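Local coordinates for protein glycoside hydrolase family 81 (Clostridium thermocellum, PDB 6FOP) that probably hydrolyses the beta-1,3-glycosidic bonds of glucans such as laminarin as part of the bacterial cellulosome, at residues T399-P404 and E411-H416; F423-A428 and A500-I505; A492-A497 and G575-P580. All blocks are in the same frame, centred on the assembly; numbering follows the deposited sequence.

Overall arrangement
All three contacts lie in the C-terminal family 81 domain, whose paired helices probably form an (alpha/alpha)6 barrel. Contact 1 comes first in the chain and joins strand 399-403 to the loop that leads into helix 416-433. That same helix then packs along helix 494-511 in contact 2, and contact 3 holds the N-terminal end of helix 494-511 against the loop 575-580. Contacts 2 and 3 alternate along the sequence, whereas contact 1 is complete before either begins. The centres of contacts 1 and 2 are about 18 Å apart, those of 1 and 3 about 19 Å and those of 2 and 3 about 15 Å. Two helices thus connect three separate, largely buried packing sites.

Contact 1: residues T399-P404 and E411-H416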
ATOM      1  N   THR A 399     -12.724  -1.141  13.766  1.00 15.77           N
ATOM      2  CA  THR A 399     -12.237   0.002  12.989  1.00 15.63           C
ATOM      3  C   THR A 399     -12.721   1.285  13.618  1.00 15.97           C
ATOM      4  O   THR A 399     -13.822   1.324  14.180  1.00 16.69           O
ATOM      5  CB  THR A 399     -12.660  -0.106  11.483  1.00 16.28           C
ATOM      6  OG1 THR A 399     -12.139   1.009  10.738  1.00 16.05           O
ATOM      7  CG2 THR A 399     -14.153  -0.129  11.314  1.00 17.13           C
ATOM      8  N   LEU A 400     -11.907   2.331  13.484  1.00 15.61           N
ATOM      9  CA  LEU A 400     -12.283   3.690  13.879  1.00 16.73           C
ATOM     10  C   LEU A 400     -12.738   4.473  12.654  1.00 16.32           C
ATOM     11  O   LEU A 400     -11.976   4.582  11.691  1.00 16.41           O
ATOM     12  CB  LEU A 400     -11.067   4.367  14.510  1.00 20.12           C
ATOM     13  CG  LEU A 400     -11.325   5.470  15.491  1.00 22.99           C
ATOM     14  CD1 LEU A 400     -11.958   4.935  16.799  1.00 21.32           C
ATOM     15  CD2 LEU A 400     -10.031   6.248  15.745  1.00 25.56           C
ATOM     16  N   ILE A 401     -13.953   5.015  12.723  1.00 15.79           N
ATOM     17  CA  ILE A 401     -14.580   5.740  11.623  1.00 16.75           C
ATOM     18  C   ILE A 401     -14.837   7.155  12.105  1.00 15.96           C
ATOM     19  O   ILE A 401     -15.478   7.363  13.131  1.00 17.46           O
ATOM     20  CB  ILE A 401     -15.920   5.091  11.190  1.00 16.75           C
ATOM     21  CG1 ILE A 401     -15.699   3.612  10.779  1.00 18.33           C
ATOM     22  CG2 ILE A 401     -16.599   5.903  10.090  1.00 18.15           C
ATOM     23  CD1 ILE A 401     -16.985   2.822  10.690  1.00 18.75           C
ATOM     24  N   GLY A 402     -14.364   8.136  11.351  1.00 15.01           N
ATOM     25  CA  GLY A 402     -14.670   9.524  11.666  1.00 16.33           C
ATOM     26  C   GLY A 402     -15.970   9.968  11.021  1.00 14.98           C
ATOM     27  O   GLY A 402     -16.258   9.606   9.861  1.00 15.10           O
ATOM     28  N   TYR A 403     -16.733  10.795  11.734  1.00 16.14           N
ATOM     29  CA  TYR A 403     -17.992  11.370  11.205  1.00 16.33           C
ATOM     30  C   TYR A 403     -17.912  12.892  11.254  1.00 16.00           C
ATOM     31  O   TYR A 403     -17.504  13.417  12.286  1.00 18.26           O
ATOM     32  CB  TYR A 403     -19.223  10.873  11.949  1.00 16.49           C
ATOM     33  CG  TYR A 403     -19.468   9.390  11.734  1.00 16.26           C
ATOM     34  CD1 TYR A 403     -19.827   8.887  10.476  1.00 17.12           C
ATOM     35  CD2 TYR A 403     -19.294   8.489  12.760  1.00 19.55           C
ATOM     36  CE1 TYR A 403     -20.000   7.519  10.276  1.00 17.90           C
ATOM     37  CE2 TYR A 403     -19.484   7.130  12.569  1.00 19.68           C
ATOM     38  CZ  TYR A 403     -19.845   6.657  11.331  1.00 18.23           C
ATOM     39  OH  TYR A 403     -20.019   5.288  11.201  1.00 20.68           O
ATOM     40  N   PRO A 404     -18.301  13.597  10.183  1.00 16.82           N
ATOM     41  CA  PRO A 404     -18.883  13.030   8.951  1.00 17.30           C
ATOM     42  C   PRO A 404     -17.880  12.290   8.063  1.00 16.07           C
ATOM     43  O   PRO A 404     -16.691  12.630   8.007  1.00 17.06           O
ATOM     44  CB  PRO A 404     -19.439  14.247   8.198  1.00 19.67           C
ATOM     45  CG  PRO A 404     -19.172  15.427   9.049  1.00 22.37           C
ATOM     46  CD  PRO A 404     -18.300  15.075  10.187  1.00 19.44           C
ATOM     47  N   GLU A 411     -19.277   3.040   5.174  1.00 18.33           N
ATOM     48  CA  GLU A 411     -19.987   1.821   4.800  1.00 20.50           C
ATOM     49  C   GLU A 411     -19.116   0.817   4.078  1.00 18.94           C
ATOM     50  O   GLU A 411     -19.401  -0.391   4.107  1.00 18.83           O
ATOM     51  CB  GLU A 411     -21.157   2.128   3.871  1.00 24.83           C
ATOM     52  CG  GLU A 411     -22.262   2.889   4.512  1.00 29.16           C
ATOM     53  CD  GLU A 411     -23.460   2.941   3.605  1.00 34.94           C
ATOM     54  OE1 GLU A 411     -23.437   3.744   2.634  1.00 41.20           O
ATOM     55  OE2 GLU A 411     -24.387   2.141   3.857  1.00 39.96           O
ATOM     56  N   GLU A 412     -18.054   1.290   3.438  1.00 16.91           N
ATOM     57  CA  GLU A 412     -17.171   0.432   2.642  1.00 15.91           C
ATOM     58  C   GLU A 412     -15.777   0.297   3.222  1.00 15.11           C
ATOM     59  O   GLU A 412     -14.923  -0.403   2.660  1.00 15.56           O
ATOM     60  CB  GLU A 412     -17.087   0.985   1.232  1.00 17.37           C
ATOM     61  CG  GLU A 412     -18.398   0.969   0.480  1.00 19.28           C
ATOM     62  CD  GLU A 412     -18.259   1.618  -0.870  1.00 20.81           C
ATOM     63  OE1 GLU A 412     -17.408   1.168  -1.659  1.00 21.57           O
ATOM     64  OE2 GLU A 412     -18.993   2.578  -1.160  1.00 28.98           O
ATOM     65  N   LEU A 413     -15.506   1.013   4.325  1.00 14.66           N
ATOM     66  CA  LEU A 413     -14.166   1.078   4.900  1.00 15.17           C
ATOM     67  C   LEU A 413     -13.123   1.473   3.872  1.00 14.08           C
ATOM     68  O   LEU A 413     -11.955   1.048   3.900  1.00 14.18           O
ATOM     69  CB  LEU A 413     -13.811  -0.211   5.669  1.00 16.51           C
ATOM     70  CG  LEU A 413     -14.691  -0.448   6.886  1.00 18.65           C
ATOM     71  CD1 LEU A 413     -14.225  -1.700   7.610  1.00 18.56           C
ATOM     72  CD2 LEU A 413     -14.807   0.739   7.855  1.00 19.19           C
ATOM     73  N   ASN A 414     -13.526   2.364   2.962  1.00 14.03           N
ATOM     74  CA  ASN A 414     -12.565   2.876   1.985  1.00 13.98           C
ATOM     75  C   ASN A 414     -11.606   3.911   2.592  1.00 14.48           C
ATOM     76  O   ASN A 414     -12.005   4.712   3.433  1.00 14.63           O
ATOM     77  CB  ASN A 414     -13.258   3.577   0.825  1.00 14.59           C
ATOM     78  CG  ASN A 414     -14.096   2.658  -0.041  1.00 15.09           C
ATOM     79  OD1 ASN A 414     -13.867   1.453  -0.127  1.00 14.61           O
ATOM     80  ND2 ASN A 414     -15.110   3.245  -0.677  1.00 15.88           N
ATOM     81  N   ASP A 415     -10.354   3.881   2.152  1.00 13.63           N
ATOM     82  CA  ASP A 415      -9.540   5.098   2.160  1.00 14.22           C
ATOM     83  C   ASP A 415      -9.115   5.617   3.535  1.00 12.67           C
ATOM     84  O   ASP A 415      -8.755   6.794   3.651  1.00 13.76           O
ATOM     85  CB  ASP A 415     -10.246   6.261   1.426  1.00 14.95           C
ATOM     86  CG  ASP A 415     -10.578   5.969  -0.031  1.00 16.63           C
ATOM     87  OD1 ASP A 415     -10.204   4.908  -0.532  1.00 16.05           O
ATOM     88  OD2 ASP A 415     -11.250   6.820  -0.663  1.00 17.41           O
ATOM     89  N   HIS A 416      -9.105   4.804   4.585  1.00 13.03           N
ATOM     90  CA  HIS A 416      -8.785   5.403   5.878  1.00 12.51           C
ATOM     91  C   HIS A 416      -7.372   5.985   5.907  1.00 12.66           C
ATOM     92  O   HIS A 416      -7.118   6.970   6.614  1.00 13.11           O
ATOM     93  CB  HIS A 416      -8.968   4.427   7.039  1.00 13.29           C
ATOM     94  CG  HIS A 416     -10.402   4.154   7.365  1.00 13.60           C
ATOM     95  ND1 HIS A 416     -10.792   3.563   8.548  1.00 14.50           N
ATOM     96  CD2 HIS A 416     -11.537   4.372   6.665  1.00 14.61           C
ATOM     97  CE1 HIS A 416     -12.112   3.460   8.575  1.00 15.62           C
ATOM     98  NE2 HIS A 416     -12.587   3.936   7.439  1.00 15.76           N
TER
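The imidazole of H416 and the isobutyl group of L413 together meet one side of strand 399-403. CE1 of H416 lies 3.3 Å from OG1 of T399, which sits at the ring edge and close to its plane, while O of L400 approaches CE1 obliquely, also at 3.3 Å. CG1 of I401 completes this group near the plane of the ring, 4.2 Å from CE1. Beside it, T399 and L413 meet tip to tip, with CG2 of the threonine 3.6 Å from CD2 of the leucine. I401 comes to the same methyl from another direction, its side chain crossing that of L413 at about a right angle with CD1 4.1 Å from CD2. With OG1 of T399 anti to the main-chain nitrogen (chi1 -178°), the hydroxyl is directed to the histidine and the methyl to the leucine.

The strand is the second arm of a two-stranded antiparallel hairpin, paired with 390-394 through backbone bonds such as that between I401 and Y392. The other segment is the irregular lead-in to helix 416-433, with H416 in its first turn.

Farther out, D453 of helix 440-455 holds both sides: OD2 bonds ND1 of H416, and OD1 bonds OG1 of T399 as well as N of L400. NE2 of H416 is bonded to O of S409, so both nitrogens are held and the rotation of the ring is fixed. Y420, one turn along helix 416-433, meets the H416 ring with planes inclined at about 40° and bonds O of L400 through its hydroxyl.

Contact 2: residues F423-A428 and A500-I505; sequences FLHAAA and AWQAII
Helices 416-433 and 494-511 run nearly parallel here, their local axes 25° apart and 8.2 Å at closest approach, with CA of H425 only 4.6 Å from CA of A503. A503 is the small residue at the centre of this close fit. Its CB presses on the backbone of the facing helix, 3.4 Å from N of H425, and lies 3.8 Å from CB of L424. One turn on, CB of A428 rests 3.8 Å from the carbonyl oxygen of A503.

Helix 440-455 lies between the two in sequence, so their common direction is consistent with two helices of one layer in the (alpha/alpha)6 barrel expected of the family 81 C-terminal domain.

On one flank of A503, NE2 of Q502 stands 3.6 Å above the H425 ring plane, over the ring centre. Amide and imidazole planes are 88° apart, and the amide comes in at a slant, directing one N-H at the ring face. A bend in the glutamine chain (chi2 90°) brings it there, and NE2 is also bonded to OD1 of N499, while NE2 of H425 is bonded to the side chain of Q429. On the other flank L424 and I504 run alongside each other, CD1 of the leucine 4.1 Å from CG1 of the isoleucine. V447 and I451 of helix 440-455 pack on L424, and I516 of helix 514-534 touches I504.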
ATOM      1  N   PHE A 423      -4.601  14.001   9.063  1.00 12.63           N
ATOM      2  CA  PHE A 423      -4.733  14.250  10.507  1.00 12.37           C
ATOM      3  C   PHE A 423      -3.406  13.955  11.214  1.00 12.91           C
ATOM      4  O   PHE A 423      -2.963  14.712  12.091  1.00 13.48           O
ATOM      5  CB  PHE A 423      -5.842  13.376  11.144  1.00 13.50           C
ATOM      6  CG  PHE A 423      -7.248  13.821  10.858  1.00 13.96           C
ATOM      7  CD1 PHE A 423      -7.802  13.720   9.583  1.00 13.89           C
ATOM      8  CD2 PHE A 423      -8.048  14.317  11.873  1.00 16.41           C
ATOM      9  CE1 PHE A 423      -9.099  14.136   9.326  1.00 15.26           C
ATOM     10  CE2 PHE A 423      -9.349  14.724  11.631  1.00 16.71           C
ATOM     11  CZ  PHE A 423      -9.876  14.659  10.340  1.00 16.13           C
ATOM     12  N   LEU A 424      -2.759  12.859  10.814  1.00 12.90           N
ATOM     13  CA  LEU A 424      -1.492  12.471  11.388  1.00 13.45           C
ATOM     14  C   LEU A 424      -0.389  13.463  11.062  1.00 13.27           C
ATOM     15  O   LEU A 424       0.473  13.731  11.893  1.00 13.50           O
ATOM     16  CB  LEU A 424      -1.111  11.059  10.927  1.00 13.98           C
ATOM     17  CG  LEU A 424      -2.044   9.944  11.414  1.00 14.48           C
ATOM     18  CD1 LEU A 424      -1.623   8.633  10.752  1.00 15.57           C
ATOM     19  CD2 LEU A 424      -2.063   9.842  12.925  1.00 15.54           C
ATOM     20  N   HIS A 425      -0.420  14.015   9.851  1.00 12.78           N
ATOM     21  CA  HIS A 425       0.563  15.020   9.466  1.00 12.60           C
ATOM     22  C   HIS A 425       0.457  16.252  10.403  1.00 11.99           C
ATOM     23  O   HIS A 425       1.455  16.717  10.958  1.00 13.15           O
ATOM     24  CB  HIS A 425       0.475  15.396   8.003  1.00 12.76           C
ATOM     25  CG  HIS A 425       1.599  16.269   7.558  1.00 12.83           C
ATOM     26  ND1 HIS A 425       1.574  16.948   6.369  1.00 12.63           N
ATOM     27  CD2 HIS A 425       2.800  16.555   8.127  1.00 13.52           C
ATOM     28  CE1 HIS A 425       2.702  17.625   6.229  1.00 14.06           C
ATOM     29  NE2 HIS A 425       3.451  17.423   7.288  1.00 13.41           N
ATOM     30  N   ALA A 426      -0.769  16.726  10.590  1.00 11.83           N
ATOM     31  CA  ALA A 426      -0.986  17.872  11.463  1.00 12.71           C
ATOM     32  C   ALA A 426      -0.554  17.554  12.878  1.00 12.19           C
ATOM     33  O   ALA A 426       0.087  18.377  13.536  1.00 13.63           O
ATOM     34  CB  ALA A 426      -2.430  18.310  11.418  1.00 13.05           C
ATOM     35  N   ALA A 427      -0.898  16.375  13.372  1.00 12.67           N
ATOM     36  CA  ALA A 427      -0.501  15.983  14.727  1.00 13.51           C
ATOM     37  C   ALA A 427       1.007  15.928  14.873  1.00 13.31           C
ATOM     38  O   ALA A 427       1.546  16.332  15.895  1.00 14.65           O
ATOM     39  CB  ALA A 427      -1.098  14.650  15.080  1.00 14.16           C
ATOM     40  N   ALA A 428       1.685  15.389  13.868  1.00 13.25           N
ATOM     41  CA  ALA A 428       3.144  15.335  13.871  1.00 13.72           C
ATOM     42  C   ALA A 428       3.779  16.719  13.889  1.00 13.53           C
ATOM     43  O   ALA A 428       4.777  16.940  14.623  1.00 13.82           O
ATOM     44  CB  ALA A 428       3.647  14.519  12.698  1.00 14.40           C
ATOM     45  N   ALA A 500       0.425   9.481   4.563  1.00 11.32           N
ATOM     46  CA  ALA A 500       0.207   8.888   5.888  1.00 12.22           C
ATOM     47  C   ALA A 500       1.505   8.322   6.448  1.00 11.99           C
ATOM     48  O   ALA A 500       1.813   8.465   7.634  1.00 12.45           O
ATOM     49  CB  ALA A 500      -0.851   7.811   5.827  1.00 12.60           C
ATOM     50  N   TRP A 501       2.284   7.665   5.604  1.00 11.29           N
ATOM     51  CA  TRP A 501       3.484   7.012   6.073  1.00 11.92           C
ATOM     52  C   TRP A 501       4.547   7.989   6.523  1.00 12.04           C
ATOM     53  O   TRP A 501       5.152   7.812   7.602  1.00 12.44           O
ATOM     54  CB  TRP A 501       4.029   6.042   5.034  1.00 12.15           C
ATOM     55  CG  TRP A 501       3.052   5.043   4.499  1.00 11.59           C
ATOM     56  CD1 TRP A 501       3.137   4.465   3.285  1.00 12.31           C
ATOM     57  CD2 TRP A 501       1.831   4.526   5.101  1.00 11.99           C
ATOM     58  NE1 TRP A 501       2.109   3.576   3.100  1.00 12.78           N
ATOM     59  CE2 TRP A 501       1.279   3.601   4.181  1.00 12.61           C
ATOM     60  CE3 TRP A 501       1.157   4.747   6.304  1.00 12.24           C
ATOM     61  CZ2 TRP A 501       0.097   2.902   4.439  1.00 13.04           C
ATOM     62  CZ3 TRP A 501      -0.024   4.040   6.561  1.00 12.33           C
ATOM     63  CH2 TRP A 501      -0.533   3.125   5.634  1.00 12.71           C
ATOM     64  N   GLN A 502       4.735   9.062   5.756  1.00 12.09           N
ATOM     65  CA  GLN A 502       5.682  10.115   6.199  1.00 12.47           C
ATOM     66  C   GLN A 502       5.247  10.752   7.502  1.00 11.43           C
ATOM     67  O   GLN A 502       6.070  11.065   8.350  1.00 12.26           O
ATOM     68  CB  GLN A 502       5.965  11.136   5.094  1.00 12.61           C
ATOM     69  CG  GLN A 502       4.810  12.070   4.729  1.00 12.85           C
ATOM     70  CD  GLN A 502       4.779  13.349   5.520  1.00 12.66           C
ATOM     71  OE1 GLN A 502       5.806  13.855   5.963  1.00 14.41           O
ATOM     72  NE2 GLN A 502       3.581  13.902   5.652  1.00 13.59           N
ATOM     73  N   ALA A 503       3.943  10.953   7.656  1.00 11.01           N
ATOM     74  CA  ALA A 503       3.445  11.506   8.904  1.00 12.65           C
ATOM     75  C   ALA A 503       3.756  10.595  10.088  1.00 12.86           C
ATOM     76  O   ALA A 503       4.056  11.084  11.176  1.00 13.62           O
ATOM     77  CB  ALA A 503       1.944  11.756   8.819  1.00 12.49           C
ATOM     78  N   ILE A 504       3.644   9.270   9.894  1.00 12.24           N
ATOM     79  CA  ILE A 504       3.999   8.305  10.940  1.00 12.48           C
ATOM     80  C   ILE A 504       5.487   8.394  11.303  1.00 12.59           C
ATOM     81  O   ILE A 504       5.859   8.360  12.489  1.00 13.25           O
ATOM     82  CB  ILE A 504       3.581   6.888  10.524  1.00 12.71           C
ATOM     83  CG1 ILE A 504       2.052   6.782  10.514  1.00 13.06           C
ATOM     84  CG2 ILE A 504       4.131   5.863  11.494  1.00 13.94           C
ATOM     85  CD1 ILE A 504       1.523   5.465  10.006  1.00 14.36           C
ATOM     86  N   ILE A 505       6.344   8.547  10.304  1.00 11.90           N
ATOM     87  CA  ILE A 505       7.779   8.740  10.575  1.00 12.19           C
ATOM     88  C   ILE A 505       7.977   9.964  11.477  1.00 12.98           C
ATOM     89  O   ILE A 505       8.666   9.915  12.513  1.00 13.46           O
ATOM     90  CB  ILE A 505       8.611   8.925   9.290  1.00 12.34           C
ATOM     91  CG1 ILE A 505       8.533   7.684   8.390  1.00 12.96           C
ATOM     92  CG2 ILE A 505      10.064   9.266   9.611  1.00 13.60           C
ATOM     93  CD1 ILE A 505       9.217   7.833   7.049  1.00 13.42           C
TER

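Contact 3: residues A492-A497 and G575-P580. Unlike the reference sequence in segment 492-497: A492 (reference Glu).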
ATOM      1  N   ALA A 492      -5.583   4.350  -6.425  1.00 12.20           N
ATOM      2  CA  ALA A 492      -5.278   5.446  -7.373  1.00 12.41           C
ATOM      3  C   ALA A 492      -4.108   6.269  -6.793  1.00 12.01           C
ATOM      4  O   ALA A 492      -2.971   6.106  -7.223  1.00 12.82           O
ATOM      5  CB  ALA A 492      -6.531   6.249  -7.672  1.00 13.73           C
ATOM      6  N   SER A 493      -4.370   7.062  -5.754  1.00 12.53           N
ATOM      7  CA  SER A 493      -3.348   7.947  -5.219  1.00 12.67           C
ATOM      8  C   SER A 493      -2.356   7.250  -4.283  1.00 12.06           C
ATOM      9  O   SER A 493      -2.567   7.160  -3.056  1.00 13.56           O
ATOM     10  CB  SER A 493      -3.971   9.127  -4.486  1.00 13.35           C
ATOM     11  OG  SER A 493      -2.916   9.999  -4.013  1.00 12.93           O
ATOM     12  N   SER A 494      -1.227   6.808  -4.840  1.00 11.79           N
ATOM     13  CA  SER A 494      -0.134   6.313  -4.004  1.00 11.92           C
ATOM     14  C   SER A 494       0.460   7.420  -3.119  1.00 11.99           C
ATOM     15  O   SER A 494       0.973   7.156  -2.044  1.00 12.18           O
ATOM     16  CB  SER A 494       0.978   5.653  -4.832  1.00 12.22           C
ATOM     17  OG  SER A 494       1.628   6.588  -5.677  1.00 12.62           O
ATOM     18  N   SER A 495       0.400   8.656  -3.602  1.00 11.62           N
ATOM     19  CA  SER A 495       0.947   9.774  -2.844  1.00 11.79           C
ATOM     20  C   SER A 495       0.138  10.064  -1.590  1.00 11.21           C
ATOM     21  O   SER A 495       0.721  10.459  -0.570  1.00 12.08           O
ATOM     22  CB  SER A 495       1.092  10.996  -3.768  1.00 12.45           C
ATOM     23  OG  SER A 495      -0.057  11.178  -4.602  1.00 13.13           O
ATOM     24  N   GLU A 496      -1.188   9.876  -1.605  1.00 11.24           N
ATOM     25  CA  GLU A 496      -1.931   9.993  -0.342  1.00 11.70           C
ATOM     26  C   GLU A 496      -1.646   8.859   0.665  1.00 11.82           C
ATOM     27  O   GLU A 496      -1.722   9.072   1.873  1.00 13.28           O
ATOM     28  CB  GLU A 496      -3.438  10.167  -0.546  1.00 11.96           C
ATOM     29  CG  GLU A 496      -3.801  11.582  -0.944  1.00 12.72           C
ATOM     30  CD  GLU A 496      -5.274  11.888  -0.964  1.00 13.71           C
ATOM     31  OE1 GLU A 496      -6.076  10.938  -1.105  1.00 14.53           O
ATOM     32  OE2 GLU A 496      -5.623  13.093  -0.894  1.00 13.95           O
ATOM     33  N   ALA A 497      -1.283   7.672   0.180  1.00 11.48           N
ATOM     34  CA  ALA A 497      -0.825   6.603   1.072  1.00 11.49           C
ATOM     35  C   ALA A 497       0.515   7.033   1.698  1.00 11.99           C
ATOM     36  O   ALA A 497       0.714   6.983   2.916  1.00 12.01           O
ATOM     37  CB  ALA A 497      -0.663   5.303   0.290  1.00 12.19           C
ATOM     38  N   GLY A 575      -1.585  14.222 -11.711  1.00 12.72           N
ATOM     39  CA  GLY A 575      -1.398  14.884 -10.426  1.00 12.24           C
ATOM     40  C   GLY A 575      -1.871  14.098  -9.216  1.00 11.84           C
ATOM     41  O   GLY A 575      -1.378  14.344  -8.095  1.00 12.81           O
ATOM     42  N   ILE A 576      -2.834  13.176  -9.392  1.00 12.36           N
ATOM     43  CA  ILE A 576      -3.297  12.414  -8.237  1.00 13.31           C
ATOM     44  C   ILE A 576      -2.223  11.515  -7.652  1.00 12.61           C
ATOM     45  O   ILE A 576      -2.421  11.018  -6.556  1.00 13.72           O
ATOM     46  CB  ILE A 576      -4.571  11.570  -8.497  1.00 13.66           C
ATOM     47  CG1 ILE A 576      -4.351  10.475  -9.570  1.00 14.63           C
ATOM     48  CG2 ILE A 576      -5.772  12.461  -8.842  1.00 14.57           C
ATOM     49  CD1 ILE A 576      -5.079   9.190  -9.256  1.00 16.60           C
ATOM     50  N   ASN A 577      -1.126  11.254  -8.373  1.00 12.28           N
ATOM     51  CA  ASN A 577      -0.013  10.496  -7.817  1.00 12.17           C
ATOM     52  C   ASN A 577       1.156  11.347  -7.377  1.00 12.25           C
ATOM     53  O   ASN A 577       2.223  10.846  -7.072  1.00 11.94           O
ATOM     54  CB  ASN A 577       0.379   9.330  -8.744  1.00 12.48           C
ATOM     55  CG  ASN A 577      -0.445   8.115  -8.438  1.00 11.79           C
ATOM     56  OD1 ASN A 577      -0.223   7.466  -7.411  1.00 12.80           O
ATOM     57  ND2 ASN A 577      -1.485   7.868  -9.240  1.00 13.03           N
ATOM     58  N   PHE A 578       0.937  12.664  -7.389  1.00 12.87           N
ATOM     59  CA  PHE A 578       1.887  13.592  -6.788  1.00 12.45           C
ATOM     60  C   PHE A 578       1.363  14.153  -5.473  1.00 12.24           C
ATOM     61  O   PHE A 578       2.112  14.223  -4.482  1.00 12.90           O
ATOM     62  CB  PHE A 578       2.205  14.771  -7.730  1.00 12.52           C
ATOM     63  CG  PHE A 578       2.565  14.388  -9.158  1.00 13.01           C
ATOM     64  CD1 PHE A 578       3.126  13.169  -9.493  1.00 13.29           C
ATOM     65  CD2 PHE A 578       2.355  15.298 -10.180  1.00 13.73           C
ATOM     66  CE1 PHE A 578       3.413  12.861 -10.808  1.00 13.35           C
ATOM     67  CE2 PHE A 578       2.631  14.994 -11.500  1.00 14.67           C
ATOM     68  CZ  PHE A 578       3.180  13.764 -11.820  1.00 13.95           C
ATOM     69  N   LEU A 579       0.105  14.588  -5.452  1.00 12.58           N
ATOM     70  CA  LEU A 579      -0.393  15.320  -4.286  1.00 13.18           C
ATOM     71  C   LEU A 579      -0.783  14.362  -3.147  1.00 12.36           C
ATOM     72  O   LEU A 579      -1.235  13.222  -3.393  1.00 13.27           O
ATOM     73  CB  LEU A 579      -1.521  16.262  -4.695  1.00 14.62           C
ATOM     74  CG  LEU A 579      -2.903  15.675  -4.929  1.00 15.73           C
ATOM     75  CD1 LEU A 579      -3.682  15.492  -3.615  1.00 16.18           C
ATOM     76  CD2 LEU A 579      -3.680  16.592  -5.871  1.00 17.85           C
ATOM     77  N   PRO A 580      -0.657  14.789  -1.893  1.00 12.15           N
ATOM     78  CA  PRO A 580      -0.085  16.072  -1.494  1.00 12.06           C
ATOM     79  C   PRO A 580       1.437  16.050  -1.602  1.00 12.13           C
ATOM     80  O   PRO A 580       2.087  15.086  -1.217  1.00 13.91           O
ATOM     81  CB  PRO A 580      -0.519  16.205  -0.040  1.00 12.74           C
ATOM     82  CG  PRO A 580      -0.562  14.783   0.441  1.00 12.67           C
ATOM     83  CD  PRO A 580      -1.020  13.961  -0.732  1.00 13.91           C
TER
HETATM   84  O   HOH W   1       3.427   8.774  -5.631  1.00 13.89           O
HETATM   85  O   HOH W   2       2.431  12.618   0.036  1.00 14.30           O
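The N-terminus of helix 494-511, with S493 as its N-cap, docks on the loop that follows helix 570-575 in the family 81 C-terminal domain. OG of S493 works in two directions: it accepts the capping bond from N of E496 at 3.0 Å and donates to O of I576 at 2.8 Å. The latter approach is almost collinear with the carbonyl, the C=O...OG angle being 177°. The cap is thereby held from the loop as well as from its own helix.

N577 reads the same helix end with its amide. OD1 takes two bonds from S494, one from the backbone N at 2.8 Å and one from OG at 2.7 Å; the serine hydroxyl can reach it together with its own N because chi1 is 65°, placing OG between N and the carbonyl carbon. ND2 of the amide turns back to O of the engineered A492, 3.1 Å away and well above that carbonyl plane. With both ends of the amide engaged, its flip state is well defined; Y551 adds a further bond to ND2, and W535 one to O of A492.

S495 points into the loop, and its OG donates to O of L579 at 2.7 Å, from a position 44° out of the carbonyl plane. Water 1 bridges OG of S494 and O of N577, and water 2 bridges O of S495 and O of P580, extending the polar join along the helix. Apolar contacts flank it. CB of A492 meets CD1 of I576 at 3.6 Å. At the other end, beyond the cis bond between L579 and P580, CD of the proline lies 3.7 Å from CG of E496, whose OE2 is bonded to the hydroxyls of Y340 and Y422.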